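Local coordinates for protein N-terminal acetyltransferase B complex subunit MDM20 (Candida albicans, PDB 5K04) that probably serves as the non-catalytic, helical scaffold subunit of the NatB N-terminal acetyltransferase, binding its partner subunit NAT3, at residues A[353-357]-A[722-726]; A[373-377]-A[410-414]; A[377-381]-A[555-559]; A[417-421]-A[565-569]; A[443-448]-A[549-555]. One frame throughout, in Å; residues are numbered along the deposited sequence.

Contact 1: A[353-357]-A[722-726]; sequences WDVYE and PPISV
The backbone of W353, in helix 353-358, comes closest to that of P723, with 7.2 Å between their CA atoms. P723 belongs to the irregular loop that leads from helix 707-717 to helix 729-747. No direct hydrogen bond joins the two segments, and the contact rests mostly on carbon packing. P723 lies over one face of the W353 indole. Its CB stands 3.5 Å from the centroid of the five-membered ring and 22° off the normal, which makes a CH-pi contact. CG of P723 covers the same face, 3.3 Å from NE1 of W353. The indole is carried there by a first torsion of -63°, which sets CG of W353 anti to its own carbonyl carbon. I724 fills the space beside it. Its CG2 meets CE3 of W353 at 3.5 Å, coming obliquely to the ring. The two side chains cross at about a right angle.

The contact joins the C-terminal part of the chain to the middle of this all-helical protein, whose family is grouped with the tetratricopeptide repeats. I724 also packs on L397 and H400 of helix 388-404, and W353 on T376 and T379 of helix 372-383. Y356 touches both of these helices, at H400 and L401 of the first and V372 and T376 of the second.

The other branch of I724 ends in CD1, 4.0 Å from CE2 of Y356, again oblique to the ring. E357 bends at its second torsion, and its OE2 lies 3.5 Å from CG2 of I724. The same oxygen accepts a hydrogen bond from a water at 2.9 Å. That water in turn accepts from the backbone N of S725.

Contact 2: A[373-377]-A[410-414]; sequences NELTL and KLKLW
Helices 372-383 and 409-419 meet through L377, L411 and W414, with helix 388-404 between them in the sequence. Segments 373-377 and 410-414 run in nearly the same direction, 22° apart, with axes 11.4 Å apart. L377 is the central side chain. Its CG is anti to the backbone N (chi1 -179°), which sends both methyl groups toward the other helix. CD1 sits over one face of the W414 indole, 3.9 Å from the centroid of the five-membered ring and 28° off the normal. This is a CH-pi contact. CD1 also touches CD2 of L411 at 4.1 Å. CD2 of L377 turns to the base of K410, 3.9 Å from its CB. At one end of the contact, CD1 of L411 packs on the amide of N373, 4.1 Å from ND2.

A salt bridge flanks the carbon packing. K410 bends at its third and fourth torsions, and its NZ reaches OE1 of E374 at 2.9 Å. It uses the syn lone pair of that oxygen. A weak hydrogen bond from Q83 of the NAT3 chain also meets OE1, so this pair lies at the subunit interface. The side chain of E374 is about 13 Å from the bound coenzyme A. W414 is fixed from elsewhere, because its NE1 donates to the backbone O of E555. N373 ND2 is likewise held by D405. Near-parallel packing of alternate helices is typical of alpha-alpha superhelical scaffolds, consistent with the tetratricopeptide clan of this family.

Contact 3: A[377-381]-A[555-559]; sequences LRTIV and EWNGL
The one hydrogen bond between the two segments runs from NH2 of R378 to the backbone O of G558, 2.8 Å long with an N-H...O angle of 156°. The oxygen lies at the edge of the guanidinium, near its plane. The donor is tilted 17° from the carbonyl plane. G558 belongs to a type II beta turn from W556 to L559, closed by a bond from N of L559 to O of W556. The turn lies in the long loop after helix 539-542 and docks on helix 372-383 of the helical scaffold. G558 takes the third position of the turn with a positive phi, as glycine commonly does there.

R378 reaches the turn with a chain that is extended from CG to NE. On the way its CG passes CG of L559 at 4.1 Å, and the two side chains slide past each other in opposite directions. L559 is the apolar centre of the contact. Its CD2 meets CD2 of L377 at 4.0 Å, and the two leucines cross at about a right angle. The same methyl of L559 also approaches CG2 of V381 at 4.2 Å. The partner subunit meets this loop as well, since OD1 of N557 bonds NE2 of Q53 in the NAT3 chain.

The W556 ring stands edge-to-face with that of W414 and so links the turn to helix 409-419. The benzo end of W556, at CZ3 and CH2, meets V381. The first torsion of V381 (175°) puts CG1 anti to the backbone N, and this methyl lies 3.7 Å from CZ3 of W556, oblique to the ring.

Contact 4: A[417-421]-A[565-569]; sequences KLYSQ and IDVPV
Q421 meets D566 in an unusual way: its NE2 donates to the backbone O of D566 at 2.7 Å from well above the carbonyl plane, 50° out of it, and not on a lone pair. The bond is fairly straight, with an N-H...O angle of 151°. The same NE2 donates to the backbone O of K417 at 3.2 Å. The two oxygens lie in or close to the plane of the Q421 amide and are served by its two N-H groups, so the flat amide is fixed in its rotation. The chain bends at chi2 to bring the amide back over the helix end. O of K417 also accepts from OG of S420, over a distance so short that it is doubtful.

This polar link joins the C-terminal end of helix 409-419 to the long loop that runs from helix 539-542 to helix 571-584. It thus ties a helix of the scaffold to a loop more than 140 residues further along the chain. Just beyond the link, P568 centres an inverse gamma turn, with N of V569 bonded to O of V567 at 2.9 Å. CD of P568 lies 3.6 Å from OG of S420.

I565 carries the apolar side. Its CG1 lies between the backbone N and the carbonyl carbon (chi1 62°), which drives CD1 toward the helix. CD1 presses on CD2 of L418 at 3.4 Å, a tight contact, and on CG of Q421 at 3.6 Å. The stem of K417 packs across V567, CG to CG2 at 3.9 Å. Its NZ continues to a salt bridge with E555.

Contact 5: A[443-448]-A[549-555]; sequences ETLNYY and NRDFKSE
E443 and N549 pair through OE2 and ND2 at 2.8 Å, with an N-H...O angle of 159°. The donor comes from above the carboxylate plane. E443 has CG anti to its backbone N (chi1 160°) and bends at the second torsion, which turns OE2 to N549. Water 2 also donates to OE2 and accepts from the backbone N of N549. The other oxygen, OE1, is met by S505 and Y469. Next along the chain, N of D551 donates to the backbone O of T444 at 2.8 Å, in the carbonyl plane and on a lone pair.

The O of D551 has two partners. The hydroxyl of Y447 donates to it at 2.5 Å, and water 4 donates to it at 2.8 Å. Water 4 accepts from OH of Y448 and donates to OE1 of E555 at 2.6 Å. Water 3 donates to OH of Y447 and to OE2 of E555. These two waters link the two tyrosine hydroxyls to the carboxylate of E555.

D551 folds its own loop as an Asx turn and Asx motif: OD1 accepts from N of K553 at 3.0 Å and from N of S554 at 2.9 Å, both from the same face. The loop and the end of helix 440-445 together face the partner subunit, where N16 of the NAT3 chain bonds both OG1 of T444 and OD2 of D551.

The Y447 ring lies between Y448 on one face and F552 on the other. CE1 of F552 is 3.5 Å above the ring, with the planes at 50°. R550 packs its CB on the Y447 ring obliquely. Salt bridges join NH2 of R550 to D548 and D571, and OE2 of E555 to K417.

The five contacts spread from the edge of the fold to its centre. Contact 1 lies 38 Å from the centre of the chain and contact 5 only 8 Å, and their own centres are 30 Å apart. Contacts 2 and 3 share helix 372-383 and have centres about 6 Å apart. Contacts 2 and 4 share helix 409-419. The loop between helices 539-542 and 571-584 supplies the second segments of contacts 3, 4 and 5. Along the chain, contact 1 encloses all the others, contacts 3 and 4 interleave, and contact 5 nests within both. One long loop thus ties several helices together. Contacts 2, 3 and 5 also meet NAT3, so this region helps to form the subunit interface.

Contact 1: A[353-357]-A[722-726]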
# COMPACT_ATOMS: atom_id res chain seq x y z
N TRP A 353 18.31 19.82 22.33
CA TRP A 353 19.29 18.94 22.96
C TRP A 353 19.30 19.10 24.48
O TRP A 353 19.62 18.14 25.19
CB TRP A 353 20.69 19.21 22.39
CG TRP A 353 20.77 18.89 20.94
CD1 TRP A 353 21.03 19.77 19.92
CD2 TRP A 353 20.55 17.62 20.32
NE1 TRP A 353 20.99 19.11 18.71
CE2 TRP A 353 20.70 17.79 18.93
CE3 TRP A 353 20.25 16.34 20.81
CZ2 TRP A 353 20.57 16.74 18.02
CZ3 TRP A 353 20.12 15.29 19.90
CH2 TRP A 353 20.27 15.50 18.52
N ASP A 354 18.95 20.29 24.98
CA ASP A 354 18.92 20.48 26.43
C ASP A 354 17.93 19.53 27.08
O ASP A 354 18.20 18.98 28.16
CB ASP A 354 18.59 21.94 26.76
CG ASP A 354 17.26 22.40 26.17
OD1 ASP A 354 16.93 22.00 25.03
OD2 ASP A 354 16.55 23.16 26.85
N VAL A 355 16.79 19.29 26.43
CA VAL A 355 15.80 18.38 26.99
C VAL A 355 16.26 16.94 26.82
O VAL A 355 16.11 16.11 27.73
CB VAL A 355 14.42 18.61 26.35
CG1 VAL A 355 13.40 17.65 26.93
CG2 VAL A 355 13.98 20.04 26.54
N TYR A 356 16.82 16.62 25.64
CA TYR A 356 17.45 15.32 25.42
C TYR A 356 18.44 14.99 26.54
O TYR A 356 18.42 13.89 27.10
CB TYR A 356 18.14 15.29 24.06
CG TYR A 356 18.96 14.03 23.91
CD1 TYR A 356 18.35 12.82 23.56
CD2 TYR A 356 20.32 14.02 24.18
CE1 TYR A 356 19.08 11.66 23.47
CE2 TYR A 356 21.07 12.86 24.09
CZ TYR A 356 20.45 11.68 23.73
OH TYR A 356 21.19 10.53 23.63
N GLU A 357 19.31 15.93 26.89
CA GLU A 357 20.31 15.67 27.92
C GLU A 357 19.67 15.37 29.28
O GLU A 357 20.29 14.70 30.10
CB GLU A 357 21.28 16.84 28.05
CG GLU A 357 22.24 16.99 26.86
CD GLU A 357 23.26 15.86 26.72
OE1 GLU A 357 23.38 15.04 27.66
OE2 GLU A 357 23.95 15.80 25.68
N PRO A 722 29.60 17.78 16.97
CA PRO A 722 28.25 17.26 17.23
C PRO A 722 27.67 17.92 18.44
O PRO A 722 28.37 18.40 19.35
CB PRO A 722 28.51 15.76 17.48
CG PRO A 722 29.97 15.52 17.23
CD PRO A 722 30.64 16.84 17.39
N PRO A 723 26.32 18.01 18.52
CA PRO A 723 25.67 18.67 19.67
C PRO A 723 25.64 17.83 20.94
O PRO A 723 25.35 18.39 22.01
CB PRO A 723 24.25 18.93 19.15
CG PRO A 723 24.02 17.84 18.14
CD PRO A 723 25.36 17.59 17.49
N ILE A 724 25.91 16.53 20.86
CA ILE A 724 25.93 15.66 22.02
C ILE A 724 27.19 14.81 21.95
O ILE A 724 27.89 14.79 20.94
CB ILE A 724 24.66 14.77 22.10
CG1 ILE A 724 24.55 13.91 20.85
CG2 ILE A 724 23.41 15.63 22.22
CD1 ILE A 724 23.50 12.82 20.96
N SER A 725 27.48 14.09 23.04
CA SER A 725 28.66 13.25 23.09
C SER A 725 28.42 11.98 22.30
O SER A 725 27.53 11.18 22.64
CB SER A 725 29.04 12.92 24.53
OG SER A 725 30.43 12.71 24.60
N VAL A 726 29.20 11.79 21.24
CA VAL A 726 29.10 10.65 20.34
C VAL A 726 30.51 10.30 19.87
O VAL A 726 31.44 11.09 20.00
CB VAL A 726 28.19 10.93 19.13
CG1 VAL A 726 26.73 10.94 19.54
CG2 VAL A 726 28.57 12.25 18.50
O HOH W 1 26.40 14.20 25.70

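Contact 2: A[373-377]-A[410-414]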
# COMPACT_ATOMS: atom_id res chain seq x y z
N ASN A 373 12.56 11.84 21.66
CA ASN A 373 13.00 11.76 20.28
C ASN A 373 11.97 12.29 19.31
O ASN A 373 12.21 12.27 18.09
CB ASN A 373 13.42 10.33 19.99
CG ASN A 373 14.72 9.99 20.70
OD1 ASN A 373 15.61 10.85 20.80
ND2 ASN A 373 14.83 8.77 21.23
N GLU A 374 10.82 12.73 19.83
CA GLU A 374 9.95 13.60 19.05
C GLU A 374 10.60 14.96 18.88
O GLU A 374 10.52 15.57 17.80
CB GLU A 374 8.59 13.74 19.76
CG GLU A 374 7.75 12.46 19.82
CD GLU A 374 7.29 11.95 18.44
OE1 GLU A 374 7.34 10.72 18.20
OE2 GLU A 374 6.88 12.79 17.60
N LEU A 375 11.28 15.44 19.93
CA LEU A 375 11.99 16.72 19.89
C LEU A 375 13.30 16.60 19.11
O LEU A 375 13.61 17.46 18.28
CB LEU A 375 12.25 17.21 21.31
CG LEU A 375 10.94 17.51 22.05
CD1 LEU A 375 11.13 18.37 23.29
CD2 LEU A 375 9.98 18.18 21.08
N THR A 376 14.07 15.54 19.37
CA THR A 376 15.37 15.39 18.72
C THR A 376 15.22 15.21 17.21
O THR A 376 16.01 15.76 16.43
CB THR A 376 16.16 14.23 19.35
OG1 THR A 376 15.49 12.98 19.15
CG2 THR A 376 16.33 14.47 20.83
N LEU A 377 14.20 14.45 16.78
CA LEU A 377 13.99 14.28 15.34
C LEU A 377 13.67 15.61 14.67
O LEU A 377 14.24 15.96 13.64
CB LEU A 377 12.89 13.25 15.09
CG LEU A 377 12.57 12.95 13.61
CD1 LEU A 377 13.77 12.37 12.88
CD2 LEU A 377 11.39 12.01 13.51
N LYS A 410 10.45 5.95 13.32
CA LYS A 410 10.68 7.20 12.59
C LYS A 410 12.16 7.48 12.46
O LYS A 410 12.63 7.89 11.40
CB LYS A 410 9.96 8.37 13.27
CG LYS A 410 8.44 8.31 13.11
CD LYS A 410 7.79 9.68 13.27
CE LYS A 410 7.94 10.24 14.65
NZ LYS A 410 7.24 9.42 15.65
N LEU A 411 12.92 7.24 13.53
CA LEU A 411 14.37 7.43 13.45
C LEU A 411 14.97 6.47 12.45
O LEU A 411 15.91 6.83 11.72
CB LEU A 411 15.02 7.24 14.83
CG LEU A 411 14.58 8.11 16.02
CD1 LEU A 411 15.33 7.70 17.32
CD2 LEU A 411 14.79 9.59 15.74
N LYS A 412 14.46 5.23 12.41
CA LYS A 412 14.95 4.23 11.46
C LYS A 412 14.67 4.64 10.02
O LYS A 412 15.55 4.54 9.16
CB LYS A 412 14.31 2.88 11.76
CG LYS A 412 14.88 2.20 13.00
CD LYS A 412 14.31 0.83 13.18
CE LYS A 412 14.94 0.11 14.37
NZ LYS A 412 14.45 -1.32 14.37
N LEU A 413 13.46 5.12 9.75
CA LEU A 413 13.13 5.53 8.38
C LEU A 413 14.04 6.66 7.93
O LEU A 413 14.54 6.65 6.80
CB LEU A 413 11.66 5.95 8.28
CG LEU A 413 10.63 4.87 8.57
CD1 LEU A 413 9.23 5.44 8.50
CD2 LEU A 413 10.77 3.75 7.61
N TRP A 414 14.28 7.63 8.82
CA TRP A 414 15.12 8.76 8.47
C TRP A 414 16.56 8.32 8.24
O TRP A 414 17.21 8.78 7.30
CB TRP A 414 15.04 9.83 9.57
CG TRP A 414 13.90 10.77 9.35
CD1 TRP A 414 12.68 10.72 9.96
CD2 TRP A 414 13.86 11.87 8.43
NE1 TRP A 414 11.88 11.74 9.49
CE2 TRP A 414 12.58 12.45 8.54
CE3 TRP A 414 14.77 12.40 7.51
CZ2 TRP A 414 12.18 13.56 7.78
CZ3 TRP A 414 14.39 13.52 6.76
CH2 TRP A 414 13.10 14.08 6.89

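Contact 3: A[377-381]-A[555-559]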
# COMPACT_ATOMS: atom_id res chain seq x y z
N LEU A 377 14.20 14.45 16.78
CA LEU A 377 13.99 14.28 15.34
C LEU A 377 13.67 15.61 14.67
O LEU A 377 14.24 15.96 13.64
CB LEU A 377 12.89 13.25 15.09
CG LEU A 377 12.57 12.95 13.61
CD1 LEU A 377 13.77 12.37 12.88
CD2 LEU A 377 11.39 12.01 13.51
N ARG A 378 12.78 16.40 15.29
CA ARG A 378 12.52 17.76 14.81
C ARG A 378 13.81 18.57 14.73
O ARG A 378 14.06 19.29 13.75
CB ARG A 378 11.50 18.44 15.72
CG ARG A 378 10.04 18.06 15.45
CD ARG A 378 9.11 18.57 16.55
NE ARG A 378 7.70 18.33 16.26
CZ ARG A 378 6.80 19.28 15.96
NH1 ARG A 378 7.16 20.55 15.91
NH2 ARG A 378 5.53 18.94 15.72
N THR A 379 14.65 18.49 15.77
CA THR A 379 15.93 19.19 15.70
C THR A 379 16.77 18.66 14.55
O THR A 379 17.36 19.43 13.79
CB THR A 379 16.67 19.08 17.03
OG1 THR A 379 15.88 19.66 18.07
CG2 THR A 379 18.00 19.83 16.96
N ILE A 380 16.81 17.34 14.38
CA ILE A 380 17.65 16.77 13.33
C ILE A 380 17.11 17.16 11.96
O ILE A 380 17.87 17.59 11.08
CB ILE A 380 17.77 15.25 13.50
CG1 ILE A 380 18.71 14.93 14.66
CG2 ILE A 380 18.26 14.60 12.23
CD1 ILE A 380 18.75 13.45 15.05
N VAL A 381 15.79 17.08 11.78
CA VAL A 381 15.21 17.37 10.47
C VAL A 381 15.44 18.83 10.09
O VAL A 381 15.79 19.14 8.95
CB VAL A 381 13.72 16.99 10.45
CG1 VAL A 381 13.11 17.41 9.14
CG2 VAL A 381 13.56 15.49 10.65
N GLU A 555 7.33 8.81 8.24
CA GLU A 555 8.49 9.40 8.90
C GLU A 555 8.26 10.84 9.33
O GLU A 555 9.15 11.43 9.96
CB GLU A 555 9.73 9.29 7.99
CG GLU A 555 9.88 10.38 6.92
CD GLU A 555 9.18 10.04 5.62
OE1 GLU A 555 8.11 9.40 5.70
OE2 GLU A 555 9.68 10.42 4.53
N TRP A 556 7.08 11.39 9.02
CA TRP A 556 6.69 12.76 9.37
C TRP A 556 5.58 12.81 10.40
O TRP A 556 5.08 13.90 10.69
CB TRP A 556 6.23 13.52 8.12
CG TRP A 556 7.30 13.79 7.10
CD1 TRP A 556 7.51 13.11 5.93
CD2 TRP A 556 8.30 14.82 7.15
NE1 TRP A 556 8.57 13.65 5.25
CE2 TRP A 556 9.07 14.70 5.97
CE3 TRP A 556 8.61 15.82 8.08
CZ2 TRP A 556 10.16 15.55 5.69
CZ3 TRP A 556 9.69 16.67 7.80
CH2 TRP A 556 10.45 16.53 6.61
N ASN A 557 5.18 11.66 10.94
CA ASN A 557 4.04 11.59 11.84
C ASN A 557 4.31 12.40 13.10
O ASN A 557 5.28 12.14 13.81
CB ASN A 557 3.74 10.13 12.20
CG ASN A 557 2.30 9.92 12.61
OD1 ASN A 557 1.40 9.91 11.78
ND2 ASN A 557 2.08 9.72 13.91
N GLY A 558 3.47 13.40 13.35
CA GLY A 558 3.67 14.30 14.47
C GLY A 558 4.62 15.43 14.19
O GLY A 558 4.87 16.25 15.08
N LEU A 559 5.17 15.50 12.97
CA LEU A 559 6.01 16.60 12.54
C LEU A 559 5.31 17.33 11.41
O LEU A 559 4.40 16.80 10.76
CB LEU A 559 7.38 16.14 12.04
CG LEU A 559 8.36 15.37 12.92
CD1 LEU A 559 7.90 13.94 13.15
CD2 LEU A 559 9.68 15.37 12.20

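Contact 4: A[417-421]-A[565-569]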
# COMPACT_ATOMS: atom_id res chain seq x y z
N LYS A 417 16.77 7.19 4.85
CA LYS A 417 16.74 8.32 3.92
C LYS A 417 18.12 8.97 3.81
O LYS A 417 18.57 9.29 2.71
CB LYS A 417 15.70 9.36 4.36
CG LYS A 417 14.27 8.83 4.33
CD LYS A 417 13.22 9.86 4.75
CE LYS A 417 13.29 11.14 3.93
NZ LYS A 417 12.13 12.04 4.25
N LEU A 418 18.79 9.19 4.95
CA LEU A 418 20.13 9.79 4.93
C LEU A 418 21.11 8.90 4.18
O LEU A 418 21.84 9.38 3.30
CB LEU A 418 20.64 10.04 6.35
CG LEU A 418 19.92 11.02 7.30
CD1 LEU A 418 20.86 11.50 8.42
CD2 LEU A 418 19.36 12.18 6.58
N TYR A 419 21.14 7.59 4.51
CA TYR A 419 21.99 6.65 3.79
C TYR A 419 21.70 6.65 2.30
O TYR A 419 22.59 6.36 1.49
CB TYR A 419 21.81 5.23 4.32
CG TYR A 419 22.56 4.88 5.59
CD1 TYR A 419 23.87 5.31 5.81
CD2 TYR A 419 21.98 4.07 6.55
CE1 TYR A 419 24.56 4.96 6.98
CE2 TYR A 419 22.64 3.73 7.71
CZ TYR A 419 23.93 4.18 7.93
OH TYR A 419 24.56 3.81 9.10
N SER A 420 20.44 6.94 1.93
CA SER A 420 20.05 6.96 0.53
C SER A 420 20.66 8.14 -0.22
O SER A 420 20.57 8.17 -1.45
CB SER A 420 18.53 7.01 0.40
OG SER A 420 18.05 8.35 0.46
N GLN A 421 21.25 9.10 0.51
CA GLN A 421 21.94 10.25 -0.06
C GLN A 421 23.39 9.95 -0.42
O GLN A 421 24.03 10.77 -1.09
CB GLN A 421 21.93 11.43 0.92
CG GLN A 421 20.57 11.83 1.43
CD GLN A 421 19.61 12.13 0.29
OE1 GLN A 421 19.85 13.01 -0.52
NE2 GLN A 421 18.52 11.36 0.22
N ILE A 565 15.62 16.38 2.31
CA ILE A 565 16.13 15.34 1.43
C ILE A 565 15.05 14.28 1.18
O ILE A 565 14.15 14.04 2.00
CB ILE A 565 17.39 14.70 2.02
CG1 ILE A 565 17.06 14.03 3.35
CG2 ILE A 565 18.50 15.73 2.22
CD1 ILE A 565 17.92 12.87 3.62
N ASP A 566 15.16 13.62 0.03
CA ASP A 566 14.22 12.62 -0.42
C ASP A 566 15.00 11.35 -0.78
O ASP A 566 16.16 11.42 -1.19
CB ASP A 566 13.45 13.13 -1.66
CG ASP A 566 12.46 14.23 -1.32
OD1 ASP A 566 11.88 14.19 -0.22
OD2 ASP A 566 12.27 15.13 -2.17
N VAL A 567 14.36 10.20 -0.60
CA VAL A 567 14.90 9.02 -1.29
C VAL A 567 14.83 9.27 -2.80
O VAL A 567 13.81 9.77 -3.31
CB VAL A 567 14.14 7.75 -0.88
CG1 VAL A 567 14.61 6.53 -1.69
CG2 VAL A 567 14.35 7.48 0.63
N PRO A 568 15.90 9.02 -3.53
CA PRO A 568 15.97 9.39 -4.96
C PRO A 568 15.31 8.37 -5.89
O PRO A 568 15.96 7.67 -6.68
CB PRO A 568 17.48 9.50 -5.20
CG PRO A 568 18.09 8.58 -4.20
CD PRO A 568 17.22 8.65 -2.98
N VAL A 569 13.98 8.31 -5.82
CA VAL A 569 13.22 7.46 -6.71
C VAL A 569 13.25 8.06 -8.11
O VAL A 569 13.40 9.28 -8.27
CB VAL A 569 11.77 7.28 -6.22
CG1 VAL A 569 11.75 6.57 -4.84
CG2 VAL A 569 11.04 8.63 -6.18

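Contact 5: A[443-448]-A[549-555]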
# COMPACT_ATOMS: atom_id res chain seq x y z
N GLU A 443 4.77 -3.03 -0.37
CA GLU A 443 4.19 -2.19 -1.42
C GLU A 443 4.31 -0.71 -1.06
O GLU A 443 4.47 0.13 -1.96
CB GLU A 443 2.74 -2.60 -1.68
CG GLU A 443 1.88 -1.54 -2.36
CD GLU A 443 2.19 -1.36 -3.84
OE1 GLU A 443 2.84 -2.25 -4.44
OE2 GLU A 443 1.74 -0.34 -4.40
N THR A 444 4.29 -0.38 0.24
CA THR A 444 4.32 1.02 0.65
C THR A 444 5.71 1.53 1.03
O THR A 444 5.92 2.74 1.00
CB THR A 444 3.34 1.26 1.82
OG1 THR A 444 3.68 0.45 2.96
CG2 THR A 444 1.92 0.93 1.39
N LEU A 445 6.67 0.63 1.33
CA LEU A 445 7.97 1.02 1.90
C LEU A 445 9.19 0.59 1.08
O LEU A 445 10.31 1.01 1.38
CB LEU A 445 8.10 0.45 3.33
CG LEU A 445 7.04 1.03 4.27
CD1 LEU A 445 7.08 0.37 5.65
CD2 LEU A 445 7.19 2.57 4.38
N ASN A 446 8.99 -0.29 0.11
CA ASN A 446 9.93 -0.75 -0.91
C ASN A 446 10.97 0.27 -1.33
O ASN A 446 12.16 -0.02 -1.45
CB ASN A 446 9.07 -1.09 -2.11
CG ASN A 446 9.71 -1.96 -3.05
OD1 ASN A 446 10.93 -2.02 -3.10
ND2 ASN A 446 8.91 -2.65 -3.85
N TYR A 447 10.47 1.46 -1.66
CA TYR A 447 11.26 2.50 -2.28
C TYR A 447 12.42 2.95 -1.39
O TYR A 447 13.37 3.54 -1.90
CB TYR A 447 10.36 3.67 -2.63
CG TYR A 447 9.95 4.52 -1.42
CD1 TYR A 447 10.76 5.58 -0.99
CD2 TYR A 447 8.76 4.27 -0.73
CE1 TYR A 447 10.39 6.38 0.12
CE2 TYR A 447 8.39 5.07 0.38
CZ TYR A 447 9.22 6.12 0.80
OH TYR A 447 8.85 6.89 1.88
N TYR A 448 12.34 2.68 -0.08
CA TYR A 448 13.48 2.91 0.80
C TYR A 448 14.70 2.09 0.39
O TYR A 448 15.82 2.43 0.79
CB TYR A 448 13.12 2.59 2.27
CG TYR A 448 12.38 3.70 3.00
CD1 TYR A 448 13.07 4.80 3.53
CD2 TYR A 448 11.01 3.66 3.15
CE1 TYR A 448 12.40 5.83 4.19
CE2 TYR A 448 10.32 4.67 3.80
CZ TYR A 448 11.03 5.76 4.33
OH TYR A 448 10.34 6.75 4.96
N ASN A 549 1.13 3.76 -4.29
CA ASN A 549 0.69 3.58 -2.92
C ASN A 549 1.85 3.75 -1.93
O ASN A 549 1.72 3.38 -0.75
CB ASN A 549 0.05 2.20 -2.76
CG ASN A 549 -0.97 1.91 -3.84
OD1 ASN A 549 -1.93 2.67 -4.02
ND2 ASN A 549 -0.76 0.83 -4.59
N ARG A 550 2.96 4.31 -2.37
CA ARG A 550 4.11 4.48 -1.50
C ARG A 550 3.78 5.41 -0.33
O ARG A 550 2.97 6.32 -0.44
CB ARG A 550 5.29 5.01 -2.31
CG ARG A 550 5.83 3.93 -3.26
CD ARG A 550 6.85 4.50 -4.20
NE ARG A 550 6.27 5.60 -4.97
CZ ARG A 550 6.90 6.22 -5.96
NH1 ARG A 550 8.14 5.84 -6.29
NH2 ARG A 550 6.30 7.20 -6.64
N ASP A 551 4.46 5.16 0.79
CA ASP A 551 4.27 5.86 2.07
C ASP A 551 5.39 6.88 2.25
O ASP A 551 6.48 6.53 2.69
CB ASP A 551 4.24 4.84 3.20
CG ASP A 551 4.12 5.47 4.58
OD1 ASP A 551 3.98 6.69 4.71
OD2 ASP A 551 4.17 4.69 5.54
N PHE A 552 5.11 8.14 1.91
CA PHE A 552 6.01 9.26 2.12
C PHE A 552 5.65 10.07 3.36
O PHE A 552 6.11 11.21 3.50
CB PHE A 552 6.00 10.18 0.89
CG PHE A 552 6.43 9.50 -0.38
CD1 PHE A 552 7.71 9.01 -0.52
CD2 PHE A 552 5.54 9.34 -1.43
CE1 PHE A 552 8.11 8.38 -1.69
CE2 PHE A 552 5.93 8.71 -2.60
CZ PHE A 552 7.21 8.23 -2.74
N LYS A 553 4.86 9.51 4.25
CA LYS A 553 4.26 10.23 5.37
C LYS A 553 4.70 9.74 6.74
O LYS A 553 4.85 10.56 7.65
CB LYS A 553 2.73 10.16 5.27
CG LYS A 553 2.13 10.99 4.13
CD LYS A 553 0.67 10.65 4.01
CE LYS A 553 -0.03 11.52 2.98
NZ LYS A 553 -1.46 11.08 2.81
N SER A 554 4.88 8.42 6.92
CA SER A 554 5.06 7.86 8.25
C SER A 554 6.27 8.45 8.97
O SER A 554 6.24 8.61 10.20
CB SER A 554 5.18 6.34 8.16
OG SER A 554 3.97 5.79 7.68
N GLU A 555 7.33 8.81 8.24
CA GLU A 555 8.49 9.40 8.90
C GLU A 555 8.26 10.84 9.33
O GLU A 555 9.15 11.43 9.96
CB GLU A 555 9.73 9.29 7.99
CG GLU A 555 9.88 10.38 6.92
CD GLU A 555 9.18 10.04 5.62
OE1 GLU A 555 8.11 9.40 5.70
OE2 GLU A 555 9.68 10.42 4.53
O HOH W 2 3.16 1.81 -5.24
O HOH W 3 10.42 8.99 2.41
O HOH W 4 7.65 6.88 5.20